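Local coordinates for protein formyltransferase PseJ (Anoxybacillus kamchatkensis G10, PDB 6EDK) that belongs to the formyl transferase family and holds the ligand 1YA in a pocket of its alpha/beta fold, at residues Y52-L56 with G73-I77; V66-Y72 with Q88-L93; G26-G32 with D47-Q53. One frame throughout, in Å; residues are numbered along the deposited sequence.

Contact 1: Y52-L56 with G73-I77; sequences YQDKL and GYRYI. With 1YA (N-{4-[{[(6S)-2-amino-4-oxo-3,4,5,6,7,8-hexahydropteridin-6-yl]methyl}(formyl)amino]benzoyl}-L-glutamic acid), chain D.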
# COMPACT_ATOMS: atom_id res chain seq x y z
N TYR A 52 7.06 12.34 6.30
CA TYR A 52 6.53 12.34 7.66
C TYR A 52 6.05 10.96 8.04
O TYR A 52 5.40 10.28 7.23
CB TYR A 52 5.35 13.32 7.74
CG TYR A 52 5.02 13.77 9.15
CD1 TYR A 52 5.95 14.53 9.87
CD2 TYR A 52 3.81 13.48 9.72
CE1 TYR A 52 5.65 14.96 11.14
CE2 TYR A 52 3.50 13.90 11.00
CZ TYR A 52 4.43 14.65 11.71
OH TYR A 52 4.15 15.10 13.00
N GLN A 53 6.31 10.55 9.28
CA GLN A 53 5.83 9.23 9.68
C GLN A 53 4.94 9.19 10.90
O GLN A 53 4.50 8.10 11.28
CB GLN A 53 7.01 8.28 9.89
CG GLN A 53 8.15 8.80 10.68
CD GLN A 53 9.15 7.69 10.98
OE1 GLN A 53 9.38 6.82 10.13
NE2 GLN A 53 9.73 7.70 12.19
N ASP A 54 4.57 10.33 11.50
CA ASP A 54 3.79 10.32 12.72
C ASP A 54 2.33 10.67 12.44
O ASP A 54 1.95 11.00 11.32
CB ASP A 54 4.40 11.29 13.75
CG ASP A 54 5.77 10.86 14.26
OD1 ASP A 54 6.14 9.66 14.17
OD2 ASP A 54 6.50 11.72 14.78
N LYS A 55 1.49 10.65 13.49
CA LYS A 55 0.09 11.02 13.35
C LYS A 55 -0.07 12.44 12.84
O LYS A 55 0.77 13.31 13.08
CB LYS A 55 -0.66 10.89 14.68
CG LYS A 55 -0.71 9.48 15.22
CD LYS A 55 -1.30 9.44 16.63
CE LYS A 55 -0.96 8.10 17.33
NZ LYS A 55 -1.61 7.93 18.66
N LEU A 56 -1.18 12.68 12.15
CA LEU A 56 -1.47 13.96 11.52
C LEU A 56 -2.83 14.44 11.99
O LEU A 56 -3.85 13.85 11.66
CB LEU A 56 -1.49 13.85 10.00
CG LEU A 56 -0.15 13.78 9.31
CD1 LEU A 56 -0.49 13.41 7.88
CD2 LEU A 56 0.55 15.09 9.37
N GLY A 73 3.46 2.40 3.64
CA GLY A 73 3.83 1.92 4.95
C GLY A 73 3.49 2.89 6.07
O GLY A 73 4.08 2.80 7.14
N TYR A 74 2.62 3.85 5.82
CA TYR A 74 2.20 4.80 6.86
C TYR A 74 1.37 4.07 7.91
O TYR A 74 0.45 3.32 7.58
CB TYR A 74 1.39 5.91 6.26
CG TYR A 74 1.01 7.00 7.22
CD1 TYR A 74 1.98 7.68 7.95
CD2 TYR A 74 -0.32 7.38 7.38
CE1 TYR A 74 1.62 8.73 8.85
CE2 TYR A 74 -0.69 8.42 8.27
CZ TYR A 74 0.28 9.06 9.00
OH TYR A 74 -0.10 10.09 9.86
N ARG A 75 1.67 4.31 9.17
CA ARG A 75 1.17 3.45 10.22
C ARG A 75 -0.15 3.91 10.82
O ARG A 75 -0.68 3.21 11.68
CB ARG A 75 2.23 3.29 11.32
CG ARG A 75 3.28 2.20 10.97
CD ARG A 75 4.62 2.46 11.70
NE ARG A 75 5.32 3.63 11.16
CZ ARG A 75 6.35 3.58 10.31
NH1 ARG A 75 6.84 2.41 9.89
NH2 ARG A 75 6.88 4.73 9.89
N TYR A 76 -0.70 5.03 10.39
CA TYR A 76 -1.91 5.54 11.00
C TYR A 76 -3.03 5.74 10.00
O TYR A 76 -2.81 5.96 8.78
CB TYR A 76 -1.61 6.88 11.74
CG TYR A 76 -0.44 6.75 12.68
CD1 TYR A 76 -0.59 6.17 13.94
CD2 TYR A 76 0.86 7.15 12.30
CE1 TYR A 76 0.48 6.03 14.80
CE2 TYR A 76 1.94 7.00 13.16
CZ TYR A 76 1.74 6.45 14.42
OH TYR A 76 2.80 6.29 15.27
N ILE A 77 -4.24 5.68 10.53
CA ILE A 77 -5.43 6.04 9.77
C ILE A 77 -5.42 7.54 9.52
O ILE A 77 -5.18 8.32 10.44
CB ILE A 77 -6.69 5.59 10.53
CG1 ILE A 77 -6.55 4.09 10.82
CG2 ILE A 77 -7.94 5.92 9.75
CD1 ILE A 77 -7.49 3.55 11.87
N1 1YA D . -5.84 5.99 6.13
C2 1YA D . -7.14 6.00 5.43
NA2 1YA D . -8.20 6.89 5.87
N3 1YA D . -7.43 5.15 4.22
C4 1YA D . -6.43 4.20 3.72
O4 1YA D . -6.73 3.53 2.75
C4A 1YA D . -5.12 4.18 4.43
N5 1YA D . -4.13 3.37 3.95
C6 1YA D . -3.02 3.05 4.99
C7 1YA D . -2.56 4.12 5.70
N8 1YA D . -3.64 5.10 6.28
C8A 1YA D . -4.81 5.11 5.63
C9 1YA D . -3.65 1.98 5.91
N10 1YA D . -2.71 1.45 6.91
C11 1YA D . -4.10 0.79 10.85
C12 1YA D . -3.05 1.66 10.66
C13 1YA D . -2.59 1.90 9.37
C14 1YA D . -3.19 1.24 8.31
C15 1YA D . -4.23 0.36 8.51
C16 1YA D . -4.69 0.13 9.80
C17 1YA D . -4.63 0.48 12.28
N 1YA D . -4.83 -0.97 12.54
CA 1YA D . -5.32 -1.52 13.83
CB 1YA D . -6.80 -1.12 14.05
CG 1YA D . -7.52 -0.74 12.74
CD 1YA D . -9.05 -0.73 12.89
OE1 1YA D . -9.79 -0.65 11.87
OE2 1YA D . -9.57 -0.81 14.04
CT 1YA D . -5.13 -3.06 13.83
O2 1YA D . -4.68 -3.67 12.81
O1 1YA D . -5.42 -3.73 14.85
C18 1YA D . -1.35 1.04 6.58
O5 1YA D . -0.93 1.17 5.48
O 1YA D . -4.83 1.33 13.06
O HOH W 1 4.23 5.95 9.64
O HOH W 2 -4.77 11.75 10.11
O HOH W 3 -2.83 10.27 11.11

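Contact 2: V66-Y72 with Q88-L93; sequences VDFIISY and QRAINL. With 1YA (N-{4-[{[(6S)-2-amino-4-oxo-3,4,5,6,7,8-hexahydropteridin-6-yl]methyl}(formyl)amino]benzoyl}-L-glutamic acid), chain D.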
# COMPACT_ATOMS: atom_id res chain seq x y z
N VAL A 66 0.68 21.40 0.36
CA VAL A 66 0.92 20.06 -0.20
C VAL A 66 -0.01 19.85 -1.38
O VAL A 66 -1.23 20.00 -1.27
CB VAL A 66 0.72 18.99 0.87
CG1 VAL A 66 0.63 17.54 0.22
CG2 VAL A 66 1.82 19.06 1.85
N ASP A 67 0.56 19.42 -2.50
CA ASP A 67 -0.21 19.16 -3.71
C ASP A 67 -0.64 17.69 -3.82
O ASP A 67 -1.69 17.42 -4.40
CB ASP A 67 0.61 19.49 -4.94
CG ASP A 67 0.89 20.96 -5.06
OD1 ASP A 67 -0.05 21.72 -4.84
OD2 ASP A 67 2.05 21.31 -5.34
N PHE A 68 0.13 16.76 -3.24
CA PHE A 68 -0.12 15.32 -3.46
C PHE A 68 0.45 14.56 -2.28
O PHE A 68 1.50 14.94 -1.77
CB PHE A 68 0.50 14.89 -4.76
CG PHE A 68 -0.20 13.71 -5.41
CD1 PHE A 68 -1.25 13.91 -6.29
CD2 PHE A 68 0.21 12.42 -5.13
CE1 PHE A 68 -1.90 12.83 -6.87
CE2 PHE A 68 -0.45 11.35 -5.69
CZ PHE A 68 -1.51 11.56 -6.57
N ILE A 69 -0.29 13.55 -1.80
CA ILE A 69 0.16 12.70 -0.71
C ILE A 69 0.37 11.28 -1.23
O ILE A 69 -0.49 10.77 -1.94
CB ILE A 69 -0.86 12.66 0.44
CG1 ILE A 69 -1.03 14.12 1.01
CG2 ILE A 69 -0.44 11.70 1.46
CD1 ILE A 69 -2.15 14.23 1.99
N ILE A 70 1.51 10.68 -0.91
CA ILE A 70 1.77 9.26 -1.21
C ILE A 70 2.02 8.56 0.12
O ILE A 70 2.97 8.88 0.84
CB ILE A 70 2.96 9.07 -2.16
CG1 ILE A 70 2.72 9.75 -3.48
CG2 ILE A 70 3.22 7.49 -2.39
CD1 ILE A 70 3.99 9.89 -4.32
N SER A 71 1.15 7.62 0.50
CA SER A 71 1.45 6.85 1.69
C SER A 71 1.93 5.45 1.29
O SER A 71 1.35 4.82 0.41
CB SER A 71 0.28 6.72 2.68
OG SER A 71 -0.83 6.03 2.21
N TYR A 72 2.98 5.01 1.94
CA TYR A 72 3.64 3.71 1.63
C TYR A 72 4.20 3.25 2.96
O TYR A 72 5.27 3.70 3.38
CB TYR A 72 4.71 3.88 0.57
CG TYR A 72 5.42 2.57 0.19
CD1 TYR A 72 4.81 1.35 0.43
CD2 TYR A 72 6.69 2.57 -0.41
CE1 TYR A 72 5.46 0.14 0.10
CE2 TYR A 72 7.32 1.34 -0.74
CZ TYR A 72 6.69 0.18 -0.49
OH TYR A 72 7.27 -1.08 -0.80
N GLN A 88 -8.72 12.81 -4.60
CA GLN A 88 -8.05 12.62 -5.90
C GLN A 88 -6.62 13.18 -5.89
O GLN A 88 -5.98 13.32 -6.94
CB GLN A 88 -8.89 13.19 -7.05
CG GLN A 88 -10.32 12.52 -7.18
CD GLN A 88 -10.28 11.02 -7.59
OE1 GLN A 88 -10.53 10.10 -6.77
NE2 GLN A 88 -9.98 10.77 -8.87
N ARG A 89 -6.06 13.39 -4.70
CA ARG A 89 -4.70 13.86 -4.58
C ARG A 89 -3.94 13.07 -3.53
O ARG A 89 -2.87 13.52 -3.11
CB ARG A 89 -4.67 15.36 -4.23
CG ARG A 89 -5.30 16.29 -5.25
CD ARG A 89 -5.05 17.80 -4.89
NE ARG A 89 -5.75 18.21 -3.67
CZ ARG A 89 -5.32 19.16 -2.82
NH1 ARG A 89 -4.17 19.79 -3.07
NH2 ARG A 89 -6.01 19.46 -1.73
N ALA A 90 -4.48 11.94 -3.07
CA ALA A 90 -3.81 11.13 -2.06
C ALA A 90 -3.94 9.64 -2.43
O ALA A 90 -5.06 9.14 -2.54
CB ALA A 90 -4.40 11.33 -0.70
N ILE A 91 -2.81 8.95 -2.54
CA ILE A 91 -2.79 7.54 -2.92
C ILE A 91 -2.05 6.73 -1.87
O ILE A 91 -1.23 7.26 -1.15
CB ILE A 91 -2.15 7.30 -4.27
CG1 ILE A 91 -0.64 7.58 -4.30
CG2 ILE A 91 -2.83 8.04 -5.40
CD1 ILE A 91 -0.02 7.42 -5.59
N ASN A 92 -2.28 5.40 -1.86
CA ASN A 92 -1.65 4.50 -0.92
C ASN A 92 -1.16 3.28 -1.74
O ASN A 92 -1.83 2.92 -2.74
CB ASN A 92 -2.61 4.03 0.14
CG ASN A 92 -1.97 3.10 1.18
OD1 ASN A 92 -1.01 3.46 1.83
ND2 ASN A 92 -2.54 1.89 1.34
N LEU A 93 0.01 2.78 -1.36
CA LEU A 93 0.65 1.56 -1.91
C LEU A 93 0.47 0.42 -0.93
O LEU A 93 1.06 0.40 0.16
CB LEU A 93 2.14 1.78 -2.17
CG LEU A 93 2.55 2.59 -3.37
CD1 LEU A 93 1.83 3.92 -3.54
CD2 LEU A 93 4.04 2.83 -3.41
N1 1YA D . -5.84 5.99 6.13
C2 1YA D . -7.14 6.00 5.43
NA2 1YA D . -8.20 6.89 5.87
N3 1YA D . -7.43 5.15 4.22
C4 1YA D . -6.43 4.20 3.72
O4 1YA D . -6.73 3.53 2.75
C4A 1YA D . -5.12 4.18 4.43
N5 1YA D . -4.13 3.37 3.95
C6 1YA D . -3.02 3.05 4.99
C7 1YA D . -2.56 4.12 5.70
N8 1YA D . -3.64 5.10 6.28
C8A 1YA D . -4.81 5.11 5.63
C9 1YA D . -3.65 1.98 5.91
N10 1YA D . -2.71 1.45 6.91
C11 1YA D . -4.10 0.79 10.85
C12 1YA D . -3.05 1.66 10.66
C13 1YA D . -2.59 1.90 9.37
C14 1YA D . -3.19 1.24 8.31
C15 1YA D . -4.23 0.36 8.51
C16 1YA D . -4.69 0.13 9.80
C17 1YA D . -4.63 0.48 12.28
N 1YA D . -4.83 -0.97 12.54
CA 1YA D . -5.32 -1.52 13.83
CB 1YA D . -6.80 -1.12 14.05
CG 1YA D . -7.52 -0.74 12.74
CD 1YA D . -9.05 -0.73 12.89
OE1 1YA D . -9.79 -0.65 11.87
OE2 1YA D . -9.57 -0.81 14.04
CT 1YA D . -5.13 -3.06 13.83
O2 1YA D . -4.68 -3.67 12.81
O1 1YA D . -5.42 -3.73 14.85
C18 1YA D . -1.35 1.04 6.58
O5 1YA D . -0.93 1.17 5.48
O 1YA D . -4.83 1.33 13.06

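Contact 3: G26-G32 with D47-Q53; sequences GKILLLG and DEVTQYQ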
# COMPACT_ATOMS: atom_id res chain seq x y z
N GLY A 26 5.26 20.75 -8.08
CA GLY A 26 4.39 20.55 -6.95
C GLY A 26 5.16 20.17 -5.70
O GLY A 26 6.39 20.06 -5.70
N LYS A 27 4.40 20.00 -4.63
CA LYS A 27 4.92 19.62 -3.33
C LYS A 27 4.29 18.29 -2.95
O LYS A 27 3.07 18.21 -2.78
CB LYS A 27 4.61 20.70 -2.30
CG LYS A 27 5.18 20.40 -0.93
CD LYS A 27 5.10 21.59 0.06
CE LYS A 27 5.94 21.24 1.30
NZ LYS A 27 5.89 22.22 2.43
N ILE A 28 5.12 17.27 -2.76
CA ILE A 28 4.62 15.92 -2.45
C ILE A 28 4.98 15.55 -1.04
O ILE A 28 6.13 15.71 -0.63
CB ILE A 28 5.19 14.86 -3.42
CG1 ILE A 28 4.85 15.25 -4.86
CG2 ILE A 28 4.64 13.47 -3.02
CD1 ILE A 28 5.64 14.46 -5.88
N LEU A 29 4.02 15.07 -0.30
CA LEU A 29 4.20 14.60 1.05
C LEU A 29 4.21 13.06 0.98
O LEU A 29 3.19 12.49 0.60
CB LEU A 29 3.06 15.03 1.96
CG LEU A 29 3.07 14.50 3.38
CD1 LEU A 29 4.37 14.89 4.10
CD2 LEU A 29 1.81 14.96 4.21
N LEU A 30 5.29 12.46 1.42
CA LEU A 30 5.43 11.00 1.50
C LEU A 30 5.22 10.57 2.93
O LEU A 30 5.99 10.97 3.82
CB LEU A 30 6.81 10.59 0.99
CG LEU A 30 7.28 9.16 1.07
CD1 LEU A 30 6.29 8.22 0.36
CD2 LEU A 30 8.69 9.13 0.42
N LEU A 31 4.15 9.83 3.17
CA LEU A 31 3.85 9.32 4.49
C LEU A 31 4.38 7.90 4.64
O LEU A 31 4.15 7.04 3.75
CB LEU A 31 2.37 9.33 4.77
CG LEU A 31 1.71 10.72 4.74
CD1 LEU A 31 0.25 10.63 4.94
CD2 LEU A 31 2.37 11.61 5.81
N GLY A 32 5.06 7.67 5.76
CA GLY A 32 5.69 6.40 6.03
C GLY A 32 7.18 6.53 6.25
O GLY A 32 7.71 7.60 6.41
N ASP A 47 9.69 17.93 -8.64
CA ASP A 47 8.82 18.22 -7.52
C ASP A 47 9.64 18.29 -6.24
O ASP A 47 10.76 17.76 -6.16
CB ASP A 47 7.71 17.18 -7.40
CG ASP A 47 6.83 17.15 -8.63
OD1 ASP A 47 6.59 18.23 -9.17
OD2 ASP A 47 6.39 16.06 -9.07
N GLU A 48 9.12 18.98 -5.24
CA GLU A 48 9.78 19.02 -3.95
C GLU A 48 9.08 18.00 -3.06
O GLU A 48 7.88 17.77 -3.19
CB GLU A 48 9.80 20.43 -3.35
CG GLU A 48 8.72 20.78 -2.38
CD GLU A 48 8.94 22.17 -1.73
OE1 GLU A 48 9.58 23.04 -2.39
OE2 GLU A 48 8.48 22.38 -0.57
N VAL A 49 9.84 17.37 -2.22
CA VAL A 49 9.36 16.27 -1.42
C VAL A 49 9.62 16.52 0.04
O VAL A 49 10.72 16.91 0.44
CB VAL A 49 10.02 14.92 -1.85
CG1 VAL A 49 9.54 13.85 -0.94
CG2 VAL A 49 9.73 14.66 -3.33
N THR A 50 8.64 16.21 0.86
CA THR A 50 8.82 16.14 2.31
C THR A 50 8.29 14.81 2.76
O THR A 50 7.44 14.22 2.10
CB THR A 50 8.06 17.27 3.05
OG1 THR A 50 6.66 17.06 2.90
CG2 THR A 50 8.45 18.65 2.49
N GLN A 51 8.78 14.35 3.92
CA GLN A 51 8.42 13.05 4.46
C GLN A 51 7.96 13.22 5.89
O GLN A 51 8.47 14.07 6.62
CB GLN A 51 9.61 12.05 4.40
CG GLN A 51 9.38 10.70 5.14
CD GLN A 51 9.82 10.68 6.64
OE1 GLN A 51 10.56 11.56 7.10
NE2 GLN A 51 9.35 9.64 7.40
N TYR A 52 7.06 12.34 6.30
CA TYR A 52 6.53 12.34 7.66
C TYR A 52 6.05 10.96 8.04
O TYR A 52 5.40 10.28 7.23
CB TYR A 52 5.35 13.32 7.74
CG TYR A 52 5.02 13.77 9.15
CD1 TYR A 52 5.95 14.53 9.87
CD2 TYR A 52 3.81 13.48 9.72
CE1 TYR A 52 5.65 14.96 11.14
CE2 TYR A 52 3.50 13.90 11.00
CZ TYR A 52 4.43 14.65 11.71
OH TYR A 52 4.15 15.10 13.00
N GLN A 53 6.31 10.55 9.28
CA GLN A 53 5.83 9.23 9.68
C GLN A 53 4.94 9.19 10.90
O GLN A 53 4.50 8.10 11.28
CB GLN A 53 7.01 8.28 9.89
CG GLN A 53 8.15 8.80 10.68
CD GLN A 53 9.15 7.69 10.98
OE1 GLN A 53 9.38 6.82 10.13
NE2 GLN A 53 9.73 7.70 12.19

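Contact 1: Y52-L56 with G73-I77
Tyr74 sets its hydroxyl against the backbone of 52-56 where two loops of the formyl transferase alpha/beta fold meet, following strands 68-71 and 48-52. The tight part centres on this phenol. Its OH donates to O of Asp54 at 2.7 Å; the hydroxyl stands 36° out of the carbonyl plane, and the oxygen lies at the ring edge, in its plane. With CG anti to the backbone N (chi1 -175°) the ring reaches into the facing loop, and Leu56 packs there too, CG 3.7 Å from Tyr74 OH. Water 3 donates to Tyr74 OH and Ile77 O and accepts from Leu56 N, giving the hydroxyl a second partner. Lys55 crosses Tyr76 at about a right angle in a CH-pi contact, CG 3.6 Å from the ring centroid, while Arg75 CB lies over the rim of the opposite face and Gln53 O meets the edge. The solvent side is looser: Gln53 and Arg75 run alongside each other, amide and guanidinium planes 79° apart, and Gln53 OE1 is 3.3 Å from Arg75 NH2. Water 1 joins Gln53 O to Arg75 N. The 73-77 backbone lines the ligand pocket, where N8 of 1YA donates to Tyr76 O at 2.8 Å.

Contact 2: V66-Y72 with Q88-L93
Arg89 O is held by two groups of the neighbouring strand. Ile69 N donates to it in the carbonyl plane at 2.9 Å, and Phe68 CA adds a weaker CA-H...O contact of 3.3 Å; the Phe68 ring merely lies beneath the oxygen, which stands over the rim of one face. From there two parallel strands of a beta-alpha-beta unit, connected through helix 80-85, continue the pairing: Ile91 N to Ile69 O, Ser71 N to Ile91 O, and Leu93 N to Ser71 O at 3.0 Å. On one face of the sheet Ile70 and Ile91 stand next to each other and point alike, with Ile70 CG1 4.1 Å from Ile91 CG1. Phe68 crosses Ile91, whose CG2 is 3.9 Å from Phe68 CZ, and helix 147-169 covers this side through Phe162 and Trp166. Farther along, Leu93 CD2 sits over a face of the Tyr72 ring in a CH-pi contact, 4.1 Å from the centroid; Tyr72 OH is hydrogen-bonded to Glu159. The other face carries Ile69, Ala90, Ser71 and Asn92. The Asn92 side chain lies beside Ser71 and the ligand, its CG 3.5 Å from N5 of 1YA. The apolar face is buried under helix 147-169, whereas the polar end of the other opens into the ligand pocket.

Contact 3: G26-G32 with D47-Q53
Gln51 runs along the neighbouring strand toward Gly32. Its CB lies 3.8 Å from Leu30 O, and CG comes to 3.6 Å from the same oxygen. A bend at chi2 (-90°) then turns the chain, bringing CD to 3.7 Å from Gly32 O, and NE2 donates to that oxygen at 2.8 Å. The bond is nearly straight, 174° at the hydrogen, and Gly32 O lies in the amide plane, which favours this rotation of the amide and ties down the backbone just past the end of strand 27-31. Strands 27-31 and 48-52 are parallel, joined through helix 36-43 as a beta-alpha-beta unit of the sheet, with 48-52 at its outer edge. Between them a regular run of backbone bonds goes from Glu48 N to Gly26 O as far as Gly32 N to Tyr52 O. At the opposite end Asp47 OD1 accepts from Gly26 N, met 40° above the carboxylate plane, while its OD2 forms a salt bridge with Arg170. On the face of Lys27, Leu29 and Leu31, the extended Lys27 crosses Glu48 and passes Thr50 CG2; its salt bridge from NZ to Glu48 OE2 is long at 4.0 Å. Leu29 CD1 lies 3.4 Å from Thr50 OG1, and Leu31 CD2 meets Tyr52 CB at 3.9 Å. On the other face Leu30 and Val49 pack against helix 36-43 through Leu38 and Leu42.

Contacts 2 and 3 are beta-alpha-beta pairings in one six-stranded mixed sheet, their centres about 9 Å apart. Contact 3 comes first along the chain; contact 1 starts where it ends, and its segments alternate with those of contact 2. The parallel strands run 48-52, 27-31, 68-71, 90-94 from the outer edge inward, and Asp67 OD2 accepts a hydrogen bond from Lys27 N, linking contacts 2 and 3. Contact 1 lies about 12 Å from each of the others, at the C-terminal ends of strands 48-52 and 68-71. It shares Tyr52 and Gln53 with contact 3, where Tyr74 packs on Leu31. Contacts 1 and 2 both touch 1YA, so loop 73-77 and strand 90-94 line one pocket.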